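Local coordinates for protein parvulin 42 (Trypanosoma brucei brucei, PDB 6GMP) that probably catalyses cis-trans isomerisation of peptidyl-prolyl bonds through its parvulin-type PPIase domain, the part of the longer protein present here, at residues Gly92-Ser106 with Val109-Glu122. Sequence-based numbering, arbitrary orientation.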
loop_
_atom_site.group_PDB
_atom_site.type_symbol
_atom_site.label_atom_id
_atom_site.label_comp_id
_atom_site.label_asym_id
_atom_site.label_seq_id
_atom_site.Cartn_x
_atom_site.Cartn_y
_atom_site.Cartn_z
ATOM N N GLY A 92 5.537 10.997 -5.822
ATOM C CA GLY A 92 6.066 9.644 -5.801
ATOM C C GLY A 92 4.967 8.617 -5.961
ATOM O O GLY A 92 5.100 7.651 -6.716
ATOM N N PHE A 93 3.873 8.829 -5.239
ATOM C CA PHE A 93 2.721 7.937 -5.268
ATOM C C PHE A 93 2.031 8.062 -6.610
ATOM O O PHE A 93 1.743 7.069 -7.285
ATOM C CB PHE A 93 1.746 8.326 -4.150
ATOM C CG PHE A 93 0.539 7.435 -4.040
ATOM C CD1 PHE A 93 -0.535 7.587 -4.898
ATOM C CD2 PHE A 93 0.468 6.470 -3.060
ATOM C CE1 PHE A 93 -1.645 6.772 -4.786
ATOM C CE2 PHE A 93 -0.638 5.661 -2.942
ATOM C CZ PHE A 93 -1.700 5.818 -3.803
ATOM N N ASP A 94 1.754 9.301 -6.979
ATOM C CA ASP A 94 0.990 9.596 -8.173
ATOM C C ASP A 94 1.593 8.970 -9.427
ATOM O O ASP A 94 0.871 8.367 -10.217
ATOM C CB ASP A 94 0.879 11.109 -8.345
ATOM C CG ASP A 94 -0.022 11.493 -9.485
ATOM O OD1 ASP A 94 -1.250 11.352 -9.331
ATOM O OD2 ASP A 94 0.497 11.915 -10.537
ATOM N N THR A 95 2.904 9.103 -9.610
ATOM C CA THR A 95 3.538 8.637 -10.839
ATOM C C THR A 95 3.412 7.120 -10.991
ATOM O O THR A 95 3.084 6.624 -12.072
ATOM C CB THR A 95 5.022 9.068 -10.937
ATOM O OG1 THR A 95 5.571 8.619 -12.182
ATOM C CG2 THR A 95 5.848 8.498 -9.796
ATOM N N VAL A 96 3.657 6.395 -9.904
ATOM C CA VAL A 96 3.568 4.936 -9.910
ATOM C C VAL A 96 2.126 4.504 -10.103
ATOM O O VAL A 96 1.854 3.610 -10.908
ATOM C CB VAL A 96 4.133 4.333 -8.600
ATOM C CG1 VAL A 96 3.817 2.843 -8.485
ATOM C CG2 VAL A 96 5.636 4.553 -8.527
ATOM N N ALA A 97 1.214 5.133 -9.370
ATOM C CA ALA A 97 -0.201 4.780 -9.420
ATOM C C ALA A 97 -0.756 4.906 -10.838
ATOM O O ALA A 97 -1.446 4.012 -11.317
ATOM C CB ALA A 97 -0.998 5.645 -8.464
ATOM N N PHE A 98 -0.444 6.008 -11.507
ATOM C CA PHE A 98 -1.000 6.269 -12.836
ATOM C C PHE A 98 -0.211 5.590 -13.967
ATOM O O PHE A 98 -0.518 5.759 -15.143
ATOM C CB PHE A 98 -1.203 7.776 -13.032
ATOM C CG PHE A 98 -2.367 8.291 -12.258
ATOM C CD1 PHE A 98 -3.625 8.342 -12.832
ATOM C CD2 PHE A 98 -2.226 8.663 -10.929
ATOM C CE1 PHE A 98 -4.717 8.779 -12.094
ATOM C CE2 PHE A 98 -3.309 9.090 -10.198
ATOM C CZ PHE A 98 -4.552 9.155 -10.780
ATOM N N SER A 99 0.768 4.772 -13.581
ATOM C CA SER A 99 1.486 3.923 -14.523
ATOM C C SER A 99 0.881 2.519 -14.564
ATOM O O SER A 99 1.179 1.738 -15.465
ATOM C CB SER A 99 2.961 3.818 -14.131
ATOM O OG SER A 99 3.149 2.874 -13.087
ATOM N N LEU A 100 0.041 2.193 -13.586
ATOM C CA LEU A 100 -0.538 0.859 -13.506
ATOM C C LEU A 100 -1.620 0.620 -14.551
ATOM O O LEU A 100 -2.424 1.502 -14.850
ATOM C CB LEU A 100 -1.135 0.620 -12.120
ATOM C CG LEU A 100 -0.175 0.700 -10.940
ATOM C CD1 LEU A 100 -0.963 0.687 -9.620
ATOM C CD2 LEU A 100 0.832 -0.436 -10.975
ATOM N N LYS A 101 -1.637 -0.596 -15.086
ATOM C CA LYS A 101 -2.757 -1.067 -15.882
ATOM C C LYS A 101 -3.803 -1.672 -14.945
ATOM O O LYS A 101 -3.517 -1.941 -13.778
ATOM C CB LYS A 101 -2.271 -2.086 -16.917
ATOM C CG LYS A 101 -1.086 -1.567 -17.736
ATOM C CD LYS A 101 -0.763 -2.452 -18.927
ATOM C CE LYS A 101 -0.145 -3.778 -18.505
ATOM N NZ LYS A 101 1.234 -3.635 -17.938
ATOM N N SER A 102 -5.016 -1.856 -15.453
ATOM C CA SER A 102 -6.103 -2.454 -14.690
ATOM C C SER A 102 -5.681 -3.783 -14.067
ATOM O O SER A 102 -5.215 -4.686 -14.760
ATOM C CB SER A 102 -7.310 -2.681 -15.606
ATOM O OG SER A 102 -7.632 -1.502 -16.324
ATOM N N GLY A 103 -5.842 -3.891 -12.754
ATOM C CA GLY A 103 -5.560 -5.129 -12.045
ATOM C C GLY A 103 -4.112 -5.323 -11.620
ATOM O O GLY A 103 -3.769 -6.326 -11.003
ATOM N N GLU A 104 -3.250 -4.376 -11.974
ATOM C CA GLU A 104 -1.838 -4.493 -11.639
ATOM C C GLU A 104 -1.552 -3.970 -10.237
ATOM O O GLU A 104 -2.220 -3.059 -9.753
ATOM C CB GLU A 104 -0.979 -3.744 -12.662
ATOM C CG GLU A 104 -0.964 -4.397 -14.040
ATOM C CD GLU A 104 0.094 -3.796 -14.944
ATOM O OE1 GLU A 104 0.328 -2.568 -14.837
ATOM O OE2 GLU A 104 0.700 -4.547 -15.743
ATOM N N VAL A 105 -0.561 -4.587 -9.602
ATOM C CA VAL A 105 -0.016 -4.129 -8.327
ATOM C C VAL A 105 1.393 -3.566 -8.547
ATOM O O VAL A 105 2.230 -4.190 -9.200
ATOM C CB VAL A 105 0.062 -5.265 -7.274
ATOM C CG1 VAL A 105 0.681 -4.767 -5.972
ATOM C CG2 VAL A 105 -1.317 -5.891 -7.017
ATOM N N SER A 106 1.653 -2.384 -8.006
ATOM C CA SER A 106 2.941 -1.738 -8.188
ATOM C C SER A 106 4.063 -2.462 -7.450
ATOM O O SER A 106 3.822 -3.279 -6.559
ATOM C CB SER A 106 2.881 -0.305 -7.675
ATOM O OG SER A 106 2.775 -0.277 -6.258
ATOM N N VAL A 109 6.579 1.453 -3.508
ATOM C CA VAL A 109 6.840 2.871 -3.734
ATOM C C VAL A 109 6.746 3.609 -2.415
ATOM O O VAL A 109 5.829 3.397 -1.618
ATOM C CB VAL A 109 5.888 3.509 -4.770
ATOM C CG1 VAL A 109 4.442 3.349 -4.373
ATOM C CG2 VAL A 109 6.221 4.982 -4.948
ATOM N N GLU A 110 7.712 4.481 -2.195
ATOM C CA GLU A 110 7.858 5.134 -0.919
ATOM C C GLU A 110 7.346 6.566 -0.956
ATOM O O GLU A 110 7.529 7.291 -1.945
ATOM C CB GLU A 110 9.326 5.118 -0.532
ATOM C CG GLU A 110 9.586 5.616 0.847
ATOM C CD GLU A 110 11.055 5.617 1.163
ATOM O OE1 GLU A 110 11.854 5.338 0.241
ATOM O OE2 GLU A 110 11.400 5.905 2.323
ATOM N N THR A 111 6.700 6.965 0.131
ATOM C CA THR A 111 6.353 8.357 0.357
ATOM C C THR A 111 6.607 8.682 1.825
ATOM O O THR A 111 7.133 7.849 2.562
ATOM C CB THR A 111 4.885 8.633 0.055
ATOM O OG1 THR A 111 4.072 8.024 1.062
ATOM C CG2 THR A 111 4.503 8.092 -1.315
ATOM N N GLU A 112 6.213 9.877 2.251
ATOM C CA GLU A 112 6.359 10.278 3.642
ATOM C C GLU A 112 5.567 9.371 4.577
ATOM O O GLU A 112 5.868 9.299 5.774
ATOM C CB GLU A 112 5.886 11.721 3.823
ATOM C CG GLU A 112 6.828 12.758 3.243
ATOM C CD GLU A 112 8.093 12.913 4.064
ATOM O OE1 GLU A 112 8.084 13.729 5.011
ATOM O OE2 GLU A 112 9.093 12.223 3.769
ATOM N N LEU A 113 4.548 8.713 4.034
ATOM C CA LEU A 113 3.653 7.871 4.823
ATOM C C LEU A 113 4.239 6.506 5.141
ATOM O O LEU A 113 3.812 5.858 6.096
ATOM C CB LEU A 113 2.330 7.668 4.088
ATOM C CG LEU A 113 1.523 8.932 3.803
ATOM C CD1 LEU A 113 0.316 8.564 2.968
ATOM C CD2 LEU A 113 1.114 9.613 5.088
ATOM N N GLY A 114 5.189 6.066 4.322
ATOM C CA GLY A 114 5.732 4.721 4.416
ATOM C C GLY A 114 5.940 4.116 3.042
ATOM O O GLY A 114 6.105 4.834 2.051
ATOM N N VAL A 115 5.935 2.792 2.991
ATOM C CA VAL A 115 6.152 2.076 1.753
ATOM C C VAL A 115 4.829 1.474 1.292
ATOM O O VAL A 115 4.187 0.727 2.036
ATOM C CB VAL A 115 7.221 0.978 1.940
ATOM C CG1 VAL A 115 7.504 0.274 0.621
ATOM C CG2 VAL A 115 8.501 1.587 2.514
ATOM N N HIS A 116 4.422 1.822 0.075
ATOM C CA HIS A 116 3.134 1.400 -0.475
ATOM C C HIS A 116 3.248 0.289 -1.506
ATOM O O HIS A 116 4.208 0.246 -2.271
ATOM C CB HIS A 116 2.447 2.560 -1.205
ATOM C CG HIS A 116 2.359 3.835 -0.431
ATOM N ND1 HIS A 116 1.159 4.366 -0.022
ATOM C CD2 HIS A 116 3.307 4.732 -0.071
ATOM C CE1 HIS A 116 1.372 5.515 0.593
ATOM N NE2 HIS A 116 2.669 5.766 0.569
ATOM N N LEU A 117 2.229 -0.565 -1.551
ATOM C CA LEU A 117 1.933 -1.343 -2.749
ATOM C C LEU A 117 0.618 -0.783 -3.231
ATOM O O LEU A 117 -0.331 -0.721 -2.460
ATOM C CB LEU A 117 1.757 -2.827 -2.424
ATOM C CG LEU A 117 2.962 -3.547 -1.810
ATOM C CD1 LEU A 117 2.618 -5.013 -1.534
ATOM C CD2 LEU A 117 4.196 -3.467 -2.659
ATOM N N ILE A 118 0.567 -0.366 -4.492
ATOM C CA ILE A 118 -0.624 0.255 -5.059
ATOM C C ILE A 118 -1.278 -0.688 -6.054
ATOM O O ILE A 118 -0.602 -1.280 -6.882
ATOM C CB ILE A 118 -0.289 1.600 -5.751
ATOM C CG1 ILE A 118 0.410 2.524 -4.758
ATOM C CG2 ILE A 118 -1.555 2.258 -6.265
ATOM C CD1 ILE A 118 0.990 3.752 -5.367
ATOM N N TYR A 119 -2.599 -0.809 -5.954
ATOM C CA TYR A 119 -3.383 -1.676 -6.815
ATOM C C TYR A 119 -4.408 -0.852 -7.585
ATOM O O TYR A 119 -5.149 -0.062 -7.001
ATOM C CB TYR A 119 -4.096 -2.728 -5.962
ATOM C CG TYR A 119 -5.059 -3.618 -6.707
ATOM C CD1 TYR A 119 -4.618 -4.518 -7.669
ATOM C CD2 TYR A 119 -6.417 -3.597 -6.412
ATOM C CE1 TYR A 119 -5.497 -5.345 -8.327
ATOM C CE2 TYR A 119 -7.305 -4.421 -7.064
ATOM C CZ TYR A 119 -6.841 -5.302 -8.024
ATOM O OH TYR A 119 -7.727 -6.124 -8.673
ATOM N N ARG A 120 -4.452 -1.042 -8.894
ATOM C CA ARG A 120 -5.484 -0.412 -9.707
ATOM C C ARG A 120 -6.656 -1.374 -9.891
ATOM O O ARG A 120 -6.510 -2.455 -10.487
ATOM C CB ARG A 120 -4.935 0.005 -11.068
ATOM C CG ARG A 120 -5.975 0.707 -11.909
ATOM C CD ARG A 120 -5.413 1.176 -13.219
ATOM N NE ARG A 120 -6.479 1.633 -14.097
ATOM C CZ ARG A 120 -6.303 2.006 -15.357
ATOM N NH1 ARG A 120 -5.092 1.988 -15.905
ATOM N NH2 ARG A 120 -7.346 2.403 -16.062
ATOM N N VAL A 121 -7.821 -0.981 -9.387
ATOM C CA VAL A 121 -9.009 -1.821 -9.439
ATOM C C VAL A 121 -9.414 -2.039 -10.887
ATOM O O VAL A 121 -9.661 -3.166 -11.313
ATOM C CB VAL A 121 -10.177 -1.188 -8.660
ATOM C CG1 VAL A 121 -11.405 -2.076 -8.714
ATOM C CG2 VAL A 121 -9.772 -0.957 -7.219
ATOM N N GLU A 122 -9.481 -0.953 -11.641
ATOM C CA GLU A 122 -9.763 -1.039 -13.066
ATOM C C GLU A 122 -9.485 0.299 -13.734
ATOM O O GLU A 122 -8.992 1.230 -13.086
ATOM C CB GLU A 122 -11.209 -1.489 -13.309
ATOM C CG GLU A 122 -12.268 -0.603 -12.652
ATOM C CD GLU A 122 -13.507 -1.371 -12.209
ATOM O OE1 GLU A 122 -13.420 -2.600 -11.978
ATOM O OE2 GLU A 122 -14.577 -0.735 -12.088
ATOM O OXT GLU A 122 -9.733 0.470 -14.931
#
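Phe93 and Ile118 join helix 92-97 to the central sheet of this parvulin (PPIC-type) domain; beyond the helix, the chain from Phe98 returns beside strand 114-120 and pairs with its C-terminal half. Apolar packing fills the helix-sheet side. Ile118 CD1 sits over one face of the Phe93 ring in a CH-pi contact, 3.6 Å from the Phe93 centroid, and Ala97 CB and Leu100 CD1 close on Ile118 CG2. Nearer the sheet edge, Val96 CG2 meets Val109 CG2 tip to tip. The Phe93 ring, carried beside its own carbonyl carbon (chi1 -177°), turns an edge onto the face of His116, a T-shaped pair with planes at 79°. His116 belongs to the histidine pair typical of parvulin cores: ND1 is bonded to His10 ND1, while NE2 lies 2.7 Å from Thr111 OG1, which also receives Leu113 N in an ST turn. Hydrogen bonds, mostly between backbones, tie the returning chain to the strand. Ser106 grips Ile118 twice: its N donates to Ile118 O, and its side-chain OG, standing in for a backbone carbonyl, accepts from Ile118 N at 2.8 Å. The Arg120 backbone bonds two residues, N to Glu104 O and O from Gly103 N, within the type II turn of Lys101-Glu104. Tyr119 lays its ring edge by Gly103 O, its hydroxyl bonded to Trp57 O. The extended Arg120 side chain donates from NE to O of the C-terminal carboxylate of Glu122, a poorly ordered residue, and from NH1 to an in-plane lone pair of the Leu100 carbonyl O at 2.9 Å, both partners lying near the guanidinium plane.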